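Predicted protease of the collagenase family (Methanopyrus kandleri, PDB 5D88) probably acts as a peptidase of family U32, built on a TIM barrel and binding zinc between its two subunits. Local coordinates at residues 49-54 with 207-212; 42-48 with 78-84; 135-141 with 158-164. One frame throughout, in Å; residues are numbered along the deposited sequence. Where two conformers were deposited one is given.

Overall arrangement
Interactions 2 and 3 pair neighbouring strands of the closed, eight-stranded parallel sheet, whereas interaction 1 lies in the loop beyond strand 43-47, as fits a TIM barrel, where the loops at the carboxyl ends of the strands carry the sites. Each strand pair is linked by a single helix; the centres of interactions 2 and 3 lie about 13 Å apart, and Q81 touches V138 and T136 inside the barrel. Interaction 1, with its centre about 16 Å from that of interaction 2, is where the loop packs on helix 200-213; V53 packs on L83. Along the sequence, the segments of interactions 1 and 2 interleave, and interaction 3 falls between the two halves of interaction 1. Only interaction 1 holds a zinc ligand.

Interaction 1 of 3, residues 49-54 with 207-212; sequences TEHGVA and FSHATA. With ZN (zinc ion), chain B.
T49 and T211 meet at about a right angle, the CG2 methyl of T49 lying 3.8 Å from T211 CB. E50 contributes backbone, its O receiving a CA-H···O contact from A212 CA at 3.5 Å; the polar ends of both loop residues have other partners, T49 OG1 bonding to the carbonyl of P61 and the E50 carboxylate to T63. At G52 the chain comes close to the helix, with G52 CA 3.9 Å from A212 CB; its backbone angles would jam any side chain against the preceding carbonyl. V53 makes the one direct hydrogen bond of the contact, its N reaching T211 OG1 at 3.0 Å in a nearly straight line (172°). With chi1 at 53°, T211 OG1 sits between its own N and carbonyl carbon and donates onward to F207 O at 2.8 Å, the oxygen that also takes the helical bond of T211 N. A valine in place of T211 would probably leave the V53 N-H without its acceptor. A54 ends the walk with CB 3.3 Å from S208 OG, a hydroxyl bonded to R204 O and T87 N, close to C88. The loop after strand 43-47 thus lies along helix 200-213, whose H209 points away from it and binds zinc through NE2 (2.0 Å), together with C88 and with H209 and C88 of the second subunit.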
loop_
_atom_site.group_PDB
_atom_site.type_symbol
_atom_site.label_atom_id
_atom_site.label_comp_id
_atom_site.label_asym_id
_atom_site.label_seq_id
_atom_site.Cartn_x
_atom_site.Cartn_y
_atom_site.Cartn_z
ATOM N N THR A 49 -4.018 -5.747 18.580
ATOM C CA THR A 49 -3.131 -6.501 17.709
ATOM C C THR A 49 -3.849 -7.521 16.848
ATOM O O THR A 49 -3.625 -7.591 15.632
ATOM C CB THR A 49 -2.094 -7.170 18.593
ATOM O OG1 THR A 49 -1.527 -6.154 19.438
ATOM C CG2 THR A 49 -1.029 -7.832 17.757
ATOM N N GLU A 50 -4.658 -8.373 17.470
ATOM C CA GLU A 50 -5.215 -9.505 16.755
ATOM C C GLU A 50 -6.243 -9.093 15.700
ATOM O O GLU A 50 -6.653 -9.940 14.916
ATOM C CB GLU A 50 -5.831 -10.500 17.751
ATOM C CG GLU A 50 -7.129 -10.055 18.399
ATOM C CD GLU A 50 -7.904 -11.204 19.046
ATOM O OE1 GLU A 50 -8.453 -12.067 18.331
ATOM O OE2 GLU A 50 -7.981 -11.243 20.283
ATOM N N HIS A 51 -6.613 -7.818 15.622
ATOM C CA HIS A 51 -7.487 -7.327 14.578
ATOM C C HIS A 51 -6.764 -6.608 13.449
ATOM O O HIS A 51 -7.424 -6.169 12.497
ATOM C CB HIS A 51 -8.548 -6.450 15.212
ATOM C CG HIS A 51 -9.421 -7.228 16.136
ATOM N ND1 HIS A 51 -9.564 -6.935 17.474
ATOM C CD2 HIS A 51 -10.145 -8.348 15.914
ATOM C CE1 HIS A 51 -10.373 -7.821 18.029
ATOM N NE2 HIS A 51 -10.740 -8.690 17.105
ATOM N N GLY A 52 -5.430 -6.520 13.509
ATOM C CA GLY A 52 -4.632 -6.009 12.411
ATOM C C GLY A 52 -4.132 -4.597 12.627
ATOM O O GLY A 52 -4.912 -3.638 12.692
ATOM N N VAL A 53 -2.811 -4.481 12.750
ATOM C CA VAL A 53 -2.112 -3.223 12.980
ATOM C C VAL A 53 -1.003 -3.100 11.935
ATOM O O VAL A 53 -0.192 -4.020 11.778
ATOM C CB VAL A 53 -1.527 -3.156 14.405
ATOM C CG1 VAL A 53 -0.784 -1.828 14.604
ATOM C CG2 VAL A 53 -2.650 -3.302 15.444
ATOM N N ALA A 54 -0.984 -1.976 11.209
ATOM C CA ALA A 54 0.069 -1.682 10.236
ATOM C C ALA A 54 1.209 -0.860 10.815
ATOM O O ALA A 54 2.338 -0.924 10.311
ATOM C CB ALA A 54 -0.519 -0.930 9.040
ATOM N N PHE A 207 3.138 -6.440 8.296
ATOM C CA PHE A 207 2.752 -6.460 9.705
ATOM C C PHE A 207 1.229 -6.486 9.880
ATOM O O PHE A 207 0.734 -7.024 10.871
ATOM C CB PHE A 207 3.359 -5.271 10.443
ATOM C CG PHE A 207 4.736 -5.514 10.943
ATOM C CD1 PHE A 207 5.797 -5.557 10.065
ATOM C CD2 PHE A 207 4.964 -5.728 12.293
ATOM C CE1 PHE A 207 7.090 -5.777 10.522
ATOM C CE2 PHE A 207 6.265 -5.952 12.777
ATOM C CZ PHE A 207 7.328 -5.986 11.884
ATOM N N SER A 208 0.478 -5.893 8.950
ATOM C CA SER A 208 -0.980 -5.931 9.012
ATOM C C SER A 208 -1.468 -7.362 9.098
ATOM O O SER A 208 -2.449 -7.655 9.791
ATOM C CB SER A 208 -1.602 -5.268 7.766
ATOM O OG SER A 208 -1.359 -3.864 7.699
ATOM N N HIS A 209 -0.831 -8.248 8.336
ATOM C CA HIS A 209 -1.190 -9.659 8.324
ATOM C C HIS A 209 -0.611 -10.392 9.524
ATOM O O HIS A 209 -1.286 -11.220 10.143
ATOM C CB HIS A 209 -0.683 -10.301 7.037
ATOM C CG HIS A 209 -1.532 -10.033 5.846
ATOM N ND1 HIS A 209 -2.628 -10.802 5.528
ATOM C CD2 HIS A 209 -1.423 -9.108 4.868
ATOM C CE1 HIS A 209 -3.174 -10.343 4.412
ATOM N NE2 HIS A 209 -2.455 -9.324 3.988
ATOM N N ALA A 210 0.638 -10.101 9.866
ATOM C CA ALA A 210 1.278 -10.807 10.964
ATOM C C ALA A 210 0.476 -10.647 12.247
ATOM O O ALA A 210 0.178 -11.628 12.941
ATOM C CB ALA A 210 2.702 -10.293 11.140
ATOM N N THR A 211 0.146 -9.408 12.586
ATOM C CA THR A 211 -0.615 -9.127 13.793
ATOM C C THR A 211 -1.986 -9.782 13.738
ATOM O O THR A 211 -2.401 -10.454 14.687
ATOM C CB THR A 211 -0.729 -7.612 13.973
ATOM O OG1 THR A 211 -1.260 -7.004 12.784
ATOM C CG2 THR A 211 0.662 -7.016 14.281
ATOM N N ALA A 212 -2.700 -9.604 12.624
ATOM C CA ALA A 212 -4.066 -10.128 12.509
ATOM C C ALA A 212 -4.102 -11.647 12.587
ATOM O O ALA A 212 -5.070 -12.234 13.105
ATOM C CB ALA A 212 -4.688 -9.679 11.193
HETATM ZN ZN ZN B . -2.454 -8.426 2.154
HETATM O O HOH W 1 -7.532 -11.685 13.447
#

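Interaction 2 of 3, residues 42-48 with 78-84; sequences DGIVVPV and LSVQALM
Strands 43-47 and 79-83 run parallel, their axes 4.4 Å apart at closest approach and 29° from each other, and six backbone hydrogen bonds from S79 N to D42 O through V48 N to L83 O lace them together, with I44 and V46 of the first strand each using both N and O. The bond from L83 N to V46 O is short, at 2.8 Å, yet its donor stands well above the carbonyl plane and so misses the lone pairs. Where the strands draw nearest, G43 CA is only 3.0 Å from S79 O, and a CB there would clash with that oxygen. On one face I44 and V80 lie side by side and point the same way, I44 CG1 reaching V80 CG2 at 4.1 Å. The I44 torsion, chi1 57°, wedges CG1 between the backbone N and carbonyl carbon and leaves I44 CG2 4.0 Å from L78 CD1, the two side chains crossing at about a right angle. V46 CG1 leans obliquely on V80 CG1. Helix 63-75, which connects the strands in a right-handed beta-alpha-beta crossover of the TIM barrel, covers I44 and V80 with I69, V70 and A73, while helix 98-113 packs L109 on A82. The opposite face, with V45 and Q81 and further along P47 and L83, looks into the barrel. There V45 CG1, anti to the backbone N (chi1 176°), rests 3.7 Å from L83 CB, and the V45 and Q81 side chains pass at a slant, with V45 CG2 4.1 Å from Q81 OE1. That amide oxygen accepts from R187 on strand 185-190, four places further round the barrel, and W25 of strand 23-27 packs on both V45 and Q81.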
loop_
_atom_site.group_PDB
_atom_site.type_symbol
_atom_site.label_atom_id
_atom_site.label_comp_id
_atom_site.label_asym_id
_atom_site.label_seq_id
_atom_site.Cartn_x
_atom_site.Cartn_y
_atom_site.Cartn_z
ATOM N N ASP A 42 -4.407 13.767 27.004
ATOM C CA ASP A 42 -5.826 13.656 26.713
ATOM C C ASP A 42 -6.240 12.200 26.556
ATOM O O ASP A 42 -7.330 11.811 26.991
ATOM C CB ASP A 42 -6.161 14.479 25.473
ATOM C CG ASP A 42 -6.023 15.969 25.733
ATOM O OD1 ASP A 42 -6.896 16.530 26.421
ATOM O OD2 ASP A 42 -5.033 16.575 25.282
ATOM N N GLY A 43 -5.374 11.372 25.994
ATOM C CA GLY A 43 -5.770 10.000 25.747
ATOM C C GLY A 43 -4.592 9.131 25.367
ATOM O O GLY A 43 -3.469 9.602 25.176
ATOM N N ILE A 44 -4.871 7.837 25.290
ATOM C CA ILE A 44 -3.904 6.861 24.819
ATOM C C ILE A 44 -4.468 6.138 23.604
ATOM O O ILE A 44 -5.689 6.047 23.405
ATOM C CB ILE A 44 -3.502 5.856 25.920
ATOM C CG1 ILE A 44 -4.742 5.143 26.459
ATOM C CG2 ILE A 44 -2.739 6.582 27.034
ATOM C CD1 ILE A 44 -4.496 3.744 26.909
ATOM N N VAL A 45 -3.545 5.641 22.778
ATOM C CA VAL A 45 -3.833 4.848 21.586
ATOM C C VAL A 45 -3.231 3.478 21.830
ATOM O O VAL A 45 -2.023 3.369 22.057
ATOM C CB VAL A 45 -3.238 5.497 20.323
ATOM C CG1 VAL A 45 -3.447 4.629 19.093
ATOM C CG2 VAL A 45 -3.839 6.858 20.123
ATOM N N VAL A 46 -4.059 2.439 21.804
ATOM C CA VAL A 46 -3.638 1.098 22.174
ATOM C C VAL A 46 -3.839 0.169 20.978
ATOM O O VAL A 46 -4.945 0.097 20.418
ATOM C CB VAL A 46 -4.384 0.587 23.425
ATOM C CG1 VAL A 46 -5.867 0.572 23.221
ATOM C CG2 VAL A 46 -3.903 -0.786 23.816
ATOM N N PRO A 47 -2.801 -0.536 20.532
ATOM C CA PRO A 47 -2.955 -1.472 19.408
ATOM C C PRO A 47 -3.855 -2.627 19.791
ATOM O O PRO A 47 -3.625 -3.281 20.814
ATOM C CB PRO A 47 -1.524 -1.969 19.150
ATOM C CG PRO A 47 -0.660 -1.054 19.862
ATOM C CD PRO A 47 -1.420 -0.522 21.026
ATOM N N VAL A 48 -4.837 -2.911 18.938
ATOM C CA VAL A 48 -5.662 -4.101 19.133
ATOM C C VAL A 48 -5.122 -5.142 18.162
ATOM O O VAL A 48 -5.676 -5.395 17.087
ATOM C CB VAL A 48 -7.170 -3.821 18.990
ATOM C CG1 VAL A 48 -7.651 -3.042 20.223
ATOM C CG2 VAL A 48 -7.501 -3.064 17.713
ATOM N N LEU A 78 -8.169 8.959 31.243
ATOM C CA LEU A 78 -7.693 9.090 29.879
ATOM C C LEU A 78 -8.748 8.594 28.901
ATOM O O LEU A 78 -9.386 7.565 29.128
ATOM C CB LEU A 78 -6.400 8.291 29.701
ATOM C CG LEU A 78 -5.182 8.852 30.440
ATOM C CD1 LEU A 78 -4.088 7.804 30.616
ATOM C CD2 LEU A 78 -4.637 10.049 29.686
ATOM N N SER A 79 -8.934 9.333 27.811
ATOM C CA SER A 79 -9.657 8.788 26.670
ATOM C C SER A 79 -8.824 7.682 26.029
ATOM O O SER A 79 -7.601 7.623 26.189
ATOM C CB SER A 79 -9.976 9.883 25.646
ATOM O OG SER A 79 -10.788 10.881 26.232
ATOM N N VAL A 80 -9.501 6.787 25.314
ATOM C CA VAL A 80 -8.875 5.590 24.760
ATOM C C VAL A 80 -9.288 5.414 23.310
ATOM O O VAL A 80 -10.483 5.338 22.999
ATOM C CB VAL A 80 -9.244 4.328 25.562
ATOM C CG1 VAL A 80 -8.653 3.088 24.912
ATOM C CG2 VAL A 80 -8.779 4.474 27.013
ATOM N N GLN A 81 -8.305 5.272 22.432
ATOM C CA GLN A 81 -8.571 4.878 21.062
ATOM C C GLN A 81 -7.855 3.575 20.749
ATOM O O GLN A 81 -6.717 3.351 21.171
ATOM C CB GLN A 81 -8.156 5.969 20.078
ATOM C CG GLN A 81 -9.004 7.221 20.214
ATOM C CD GLN A 81 -8.557 8.377 19.338
ATOM O OE1 GLN A 81 -7.450 8.392 18.800
ATOM N NE2 GLN A 81 -9.424 9.373 19.210
ATOM N N ALA A 82 -8.567 2.699 20.055
ATOM C CA ALA A 82 -8.006 1.461 19.544
ATOM C C ALA A 82 -7.283 1.743 18.239
ATOM O O ALA A 82 -7.840 2.382 17.342
ATOM C CB ALA A 82 -9.121 0.439 19.304
ATOM N N LEU A 83 -6.061 1.238 18.121
ATOM C CA LEU A 83 -5.300 1.290 16.877
ATOM C C LEU A 83 -5.518 -0.020 16.134
ATOM O O LEU A 83 -5.065 -1.085 16.575
ATOM C CB LEU A 83 -3.818 1.536 17.157
ATOM C CG LEU A 83 -2.873 1.638 15.958
ATOM C CD1 LEU A 83 -3.210 2.870 15.097
ATOM C CD2 LEU A 83 -1.454 1.717 16.443
ATOM N N MET A 84 -6.215 0.072 15.007
ATOM C CA MET A 84 -6.582 -1.072 14.165
ATOM C C MET A 84 -6.369 -0.630 12.720
ATOM O O MET A 84 -7.281 -0.606 11.902
ATOM C CB MET A 84 -8.028 -1.511 14.406
ATOM C CG MET A 84 -8.338 -2.859 13.793
ATOM S SD MET A 84 -9.997 -3.403 14.199
ATOM C CE MET A 84 -10.891 -2.149 13.354
#

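Interaction 3 of 3, residues 135-141 with 158-164. With ACT (acetate ion), chain C.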
loop_
_atom_site.group_PDB
_atom_site.type_symbol
_atom_site.label_atom_id
_atom_site.label_comp_id
_atom_site.label_asym_id
_atom_site.label_seq_id
_atom_site.Cartn_x
_atom_site.Cartn_y
_atom_site.Cartn_z
ATOM N N LEU A 135 -18.411 6.219 17.437
ATOM C CA LEU A 135 -17.030 6.342 17.883
ATOM C C LEU A 135 -16.338 7.426 17.064
ATOM O O LEU A 135 -16.740 7.714 15.929
ATOM C CB LEU A 135 -16.294 5.006 17.699
ATOM C CG LEU A 135 -16.880 3.794 18.400
ATOM C CD1 LEU A 135 -16.226 2.493 17.970
ATOM C CD2 LEU A 135 -16.732 3.981 19.873
ATOM N N THR A 136 -15.278 8.010 17.629
ATOM C CA THR A 136 -14.419 8.901 16.856
ATOM C C THR A 136 -13.690 8.090 15.794
ATOM O O THR A 136 -13.016 7.110 16.117
ATOM C CB THR A 136 -13.387 9.601 17.751
ATOM O OG1 THR A 136 -14.031 10.236 18.845
ATOM C CG2 THR A 136 -12.625 10.657 16.966
ATOM N N VAL A 137 -13.803 8.499 14.537
ATOM C CA VAL A 137 -13.169 7.796 13.424
ATOM C C VAL A 137 -11.919 8.570 13.025
ATOM O O VAL A 137 -12.009 9.680 12.484
ATOM C CB VAL A 137 -14.123 7.636 12.236
ATOM C CG1 VAL A 137 -13.458 6.858 11.117
ATOM C CG2 VAL A 137 -15.400 6.949 12.666
ATOM N N VAL A 138 -10.753 7.988 13.309
ATOM C CA VAL A 138 -9.450 8.612 13.069
ATOM C C VAL A 138 -8.774 7.863 11.928
ATOM O O VAL A 138 -8.593 6.642 11.999
ATOM C CB VAL A 138 -8.561 8.568 14.319
ATOM C CG1 VAL A 138 -7.225 9.270 14.063
ATOM C CG2 VAL A 138 -9.259 9.163 15.507
ATOM N N VAL A 139 -8.383 8.587 10.885
ATOM C CA VAL A 139 -7.596 7.990 9.812
ATOM C C VAL A 139 -6.129 7.985 10.228
ATOM O O VAL A 139 -5.532 9.039 10.497
ATOM C CB VAL A 139 -7.785 8.734 8.493
ATOM C CG1 VAL A 139 -6.908 8.105 7.412
ATOM C CG2 VAL A 139 -9.259 8.708 8.076
ATOM N N SER A 140 -5.548 6.796 10.263
ATOM C CA SER A 140 -4.159 6.613 10.641
ATOM C C SER A 140 -3.213 7.236 9.629
ATOM O O SER A 140 -3.501 7.315 8.441
ATOM C CB SER A 140 -3.841 5.119 10.743
ATOM O OG SER A 140 -2.527 4.911 11.263
ATOM N N HIS A 141 -2.030 7.628 10.114
ATOM C CA HIS A 141 -0.956 8.008 9.214
ATOM C C HIS A 141 -0.572 6.879 8.263
ATOM O O HIS A 141 0.016 7.151 7.218
ATOM C CB HIS A 141 0.259 8.469 10.029
ATOM C CG HIS A 141 1.029 7.351 10.637
ATOM N ND1 HIS A 141 0.618 6.705 11.783
ATOM C CD2 HIS A 141 2.171 6.743 10.245
ATOM C CE1 HIS A 141 1.458 5.727 12.055
ATOM N NE2 HIS A 141 2.421 5.740 11.150
ATOM N N GLY A 158 -16.391 9.499 6.030
ATOM C CA GLY A 158 -16.839 9.621 7.406
ATOM C C GLY A 158 -15.761 9.862 8.450
ATOM O O GLY A 158 -16.031 9.758 9.649
ATOM N N ALA A 159 -14.548 10.195 8.040
ATOM C CA ALA A 159 -13.521 10.466 9.032
ATOM C C ALA A 159 -13.891 11.678 9.873
ATOM O O ALA A 159 -14.417 12.670 9.362
ATOM C CB ALA A 159 -12.164 10.695 8.362
ATOM N N ASP A 160 -13.608 11.587 11.177
ATOM C CA ASP A 160 -13.696 12.722 12.100
ATOM C C ASP A 160 -12.365 13.440 12.267
ATOM O O ASP A 160 -12.335 14.656 12.515
ATOM C CB ASP A 160 -14.156 12.239 13.477
ATOM C CG ASP A 160 -15.560 11.641 13.454
ATOM O OD1 ASP A 160 -16.470 12.298 12.905
ATOM O OD2 ASP A 160 -15.752 10.529 13.999
ATOM N N VAL A 161 -11.277 12.689 12.154
ATOM C CA VAL A 161 -9.906 13.153 12.356
ATOM C C VAL A 161 -9.062 12.494 11.283
ATOM O O VAL A 161 -9.223 11.297 11.021
ATOM C CB VAL A 161 -9.370 12.748 13.746
ATOM C CG1 VAL A 161 -7.949 13.217 13.956
ATOM C CG2 VAL A 161 -10.276 13.231 14.835
ATOM N N ILE A 162 -8.158 13.252 10.669
ATOM C CA ILE A 162 -7.226 12.704 9.694
ATOM C C ILE A 162 -5.813 12.958 10.185
ATOM O O ILE A 162 -5.446 14.100 10.474
ATOM C CB ILE A 162 -7.442 13.294 8.297
ATOM C CG1 ILE A 162 -8.806 12.836 7.760
ATOM C CG2 ILE A 162 -6.341 12.815 7.361
ATOM C CD1 ILE A 162 -9.196 13.425 6.423
ATOM N N THR A 163 -5.038 11.890 10.302
ATOM C CA THR A 163 -3.613 11.980 10.590
ATOM C C THR A 163 -2.893 12.131 9.255
ATOM O O THR A 163 -3.046 11.283 8.366
ATOM C CB THR A 163 -3.112 10.731 11.324
ATOM O OG1 THR A 163 -3.989 10.391 12.396
ATOM C CG2 THR A 163 -1.754 10.977 11.905
ATOM N N VAL A 164 -2.163 13.228 9.082
ATOM C CA VAL A 164 -1.456 13.416 7.822
ATOM C C VAL A 164 -0.264 12.467 7.750
ATOM O O VAL A 164 0.280 12.003 8.763
ATOM C CB VAL A 164 -0.995 14.871 7.640
ATOM C CG1 VAL A 164 -2.176 15.832 7.668
ATOM C CG2 VAL A 164 0.066 15.237 8.693
HETATM C C ACT C . 5.186 3.573 11.683
HETATM O O ACT C . 4.986 4.680 11.126
HETATM O OXT ACT C . 4.658 2.576 11.139
HETATM C CH3 ACT C . 6.040 3.451 12.914
HETATM O O HOH W 2 -17.895 10.003 15.254
HETATM O O HOH W 3 -2.883 9.347 6.647
#
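The carboxylate of D160 takes the V137 N-H on the anti side of OD2, at 2.9 Å and 17° out of its plane, and the D160 side chain crosses that of V137 at about a right angle. The other flat group, the H141 imidazole, has an acetate ion at its edge: NE2 donates to the acetate O at 2.8 Å, and L56 N, I193 N and R204 also bond to this ion, which probably comes from the crystallisation liquor. H141 CB sits 3.7 Å from the CG2 methyl of T163. Between these ends the parallel strands 136-139 and 161-163 pair, V139 N reaching V161 O at 2.8 Å, while V138 and V161 lie side by side inside the barrel. V139 CG2 packs 3.5 Å from A159 CB, and V139 also touches F154 of the connecting helix 148-157. T163 OG1, anti to its carbonyl carbon (chi1 -47°), joins T163 N in donating to V139 O, at 2.8 and 2.9 Å; V137 O likewise accepts from D160 N and V161 N. Two strand carbonyls thus receive two donors each, and side chains at both ends extend a short run of main-chain pairing, which is likely to fix how the strands sit against each other.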